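Local coordinates for centrosome-associated zinc finger protein Cp190 (Drosophila melanogaster, PDB 6ER1), which organises chromatin domains and boundaries as a partner recruited by insulator DNA-binding proteins, forming homodimers through its N-terminal BTB domain, the part in this chain, at residues D15-G18 / V19-L22. Sequence-based numbering, arbitrary orientation.
Sequences DNWG and VFFL
One face of the W17 indole carries the ring of F20, whose CD2 sits 3.5 Å above the indole plane, displaced toward its rim, while W17 NE1 is hydrogen-bonded to M93 O of the second subunit. The pair is an i, i+3 offset stack on the first turn of helix 17-31 of the BTB domain, a helix that meets the second subunit. Centroids of the six-membered rings lie 4.4 Å apart with planes inclined by 26°, and the nearest approach is W17 CH2 to F20 CE2 at 3.5 Å. Both side chains hold CG anti to the backbone N (chi1 -167° for W17, 169° for F20), which carries the rings side by side in one direction. F92 and T95 of the second subunit also pack on W17, and F21 on that subunit's F21. A leucine in place of W17 would probably strip F20 of its stacking partner and leave M93 O across the dimer without its indole donor. Backbone i+4 to i bonds begin at N16 O, which accepts F20 N (3.2 Å); W17 O takes F21 N and G18 O receives L22 N, with L22 CB and CG each 3.4 Å from G18 O.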
ATOM      1  N   ASP A  15      -9.759  10.351  11.703  1.00 19.99           N
ATOM      2  CA  ASP A  15     -10.320  10.917  10.499  1.00 20.69           C
ATOM      3  C   ASP A  15      -9.251  11.024   9.390  1.00 20.86           C
ATOM      4  O   ASP A  15      -8.031  11.129   9.646  1.00 22.29           O
ATOM      5  CB  ASP A  15     -10.936  12.286  10.764  1.00 24.32           C
ATOM      6  CG  ASP A  15     -12.076  12.246  11.745  1.00 31.29           C
ATOM      7  OD1 ASP A  15     -12.777  11.205  11.824  1.00 37.13           O
ATOM      8  OD2 ASP A  15     -12.283  13.283  12.410  1.00 39.12           O
ATOM      9  N   ASN A  16      -9.724  10.973   8.163  1.00 21.64           N
ATOM     10  CA  ASN A  16      -8.864  11.193   6.999  1.00 20.59           C
ATOM     11  C   ASN A  16      -7.714  10.192   6.923  1.00 18.51           C
ATOM     12  O   ASN A  16      -6.563  10.537   6.622  1.00 19.95           O
ATOM     13  CB  ASN A  16      -8.349  12.639   6.950  1.00 23.96           C
ATOM     14  CG  ASN A  16      -9.473  13.646   6.978  1.00 26.77           C
ATOM     15  OD1 ASN A  16     -10.374  13.579   6.157  1.00 35.63           O
ATOM     16  ND2 ASN A  16      -9.442  14.564   7.933  1.00 32.00           N
ATOM     17  N   TRP A  17      -8.055   8.927   7.148  1.00 18.38           N
ATOM     18  CA  TRP A  17      -7.033   7.881   7.149  1.00 16.39           C
ATOM     19  C   TRP A  17      -6.295   7.763   5.820  1.00 16.56           C
ATOM     20  O   TRP A  17      -5.087   7.494   5.788  1.00 16.99           O
ATOM     21  CB  TRP A  17      -7.653   6.511   7.515  1.00 16.48           C
ATOM     22  CG  TRP A  17      -6.622   5.485   7.834  1.00 15.80           C
ATOM     23  CD1 TRP A  17      -6.371   4.332   7.188  1.00 15.27           C
ATOM     24  CD2 TRP A  17      -5.717   5.531   8.932  1.00 15.75           C
ATOM     25  NE1 TRP A  17      -5.330   3.664   7.785  1.00 14.99           N
ATOM     26  CE2 TRP A  17      -4.932   4.371   8.877  1.00 14.55           C
ATOM     27  CE3 TRP A  17      -5.516   6.434   9.988  1.00 16.29           C
ATOM     28  CZ2 TRP A  17      -3.979   4.074   9.840  1.00 15.71           C
ATOM     29  CZ3 TRP A  17      -4.590   6.122  10.947  1.00 17.45           C
ATOM     30  CH2 TRP A  17      -3.819   4.967  10.858  1.00 16.29           C
ATOM     31  N   GLY A  18      -7.019   7.972   4.729  1.00 17.65           N
ATOM     32  CA  GLY A  18      -6.425   7.904   3.410  1.00 18.16           C
ATOM     33  C   GLY A  18      -5.285   8.895   3.212  1.00 16.66           C
ATOM     34  O   GLY A  18      -4.294   8.565   2.610  1.00 18.25           O
ATOM     35  N   VAL A  19      -5.467  10.117   3.716  1.00 18.64           N
ATOM     36  CA  VAL A  19      -4.457  11.173   3.652  1.00 19.18           C
ATOM     37  C   VAL A  19      -3.240  10.770   4.482  1.00 18.44           C
ATOM     38  O   VAL A  19      -2.087  10.877   3.998  1.00 20.17           O
ATOM     39  CB  VAL A  19      -5.087  12.520   4.116  1.00 22.05           C
ATOM     40  CG1 VAL A  19      -4.061  13.612   4.231  1.00 23.45           C
ATOM     41  CG2 VAL A  19      -6.223  12.938   3.189  1.00 24.52           C
ATOM     42  N   PHE A  20      -3.490  10.276   5.708  1.00 19.25           N
ATOM     43  CA  PHE A  20      -2.404   9.751   6.563  1.00 17.74           C
ATOM     44  C   PHE A  20      -1.585   8.677   5.826  1.00 16.89           C
ATOM     45  O   PHE A  20      -0.359   8.729   5.772  1.00 18.72           O
ATOM     46  CB  PHE A  20      -2.987   9.229   7.887  1.00 20.10           C
ATOM     47  CG  PHE A  20      -2.007   8.422   8.730  1.00 21.37           C
ATOM     48  CD1 PHE A  20      -1.116   9.044   9.573  1.00 25.97           C
ATOM     49  CD2 PHE A  20      -1.944   7.042   8.617  1.00 21.79           C
ATOM     50  CE1 PHE A  20      -0.200   8.313  10.310  1.00 26.22           C
ATOM     51  CE2 PHE A  20      -1.006   6.302   9.318  1.00 23.97           C
ATOM     52  CZ  PHE A  20      -0.150   6.931  10.179  1.00 26.32           C
ATOM     53  N   PHE A  21      -2.284   7.701   5.267  1.00 16.08           N
ATOM     54  CA  PHE A  21      -1.657   6.554   4.698  1.00 15.43           C
ATOM     55  C   PHE A  21      -0.844   6.897   3.444  1.00 15.52           C
ATOM     56  O   PHE A  21       0.283   6.428   3.291  1.00 16.46           O
ATOM     57  CB  PHE A  21      -2.685   5.455   4.371  1.00 16.87           C
ATOM     58  CG  PHE A  21      -2.037   4.214   3.878  1.00 18.16           C
ATOM     59  CD1 PHE A  21      -1.483   3.319   4.774  1.00 18.95           C
ATOM     60  CD2 PHE A  21      -1.886   3.993   2.511  1.00 20.34           C
ATOM     61  CE1 PHE A  21      -0.814   2.205   4.328  1.00 25.36           C
ATOM     62  CE2 PHE A  21      -1.202   2.887   2.067  1.00 23.01           C
ATOM     63  CZ  PHE A  21      -0.668   2.002   2.976  1.00 24.24           C
ATOM     64  N   LEU A  22      -1.427   7.726   2.581  1.00 15.54           N
ATOM     65  CA  LEU A  22      -0.756   8.151   1.372  1.00 15.87           C
ATOM     66  C   LEU A  22       0.554   8.866   1.673  1.00 15.91           C
ATOM     67  O   LEU A  22       1.537   8.682   0.957  1.00 18.46           O
ATOM     68  CB  LEU A  22      -1.666   8.969   0.474  1.00 18.21           C
ATOM     69  CG  LEU A  22      -2.690   8.213  -0.345  1.00 19.68           C
ATOM     70  CD1 LEU A  22      -3.547   9.176  -1.157  1.00 24.72           C
ATOM     71  CD2 LEU A  22      -2.056   7.160  -1.233  1.00 21.82           C
TER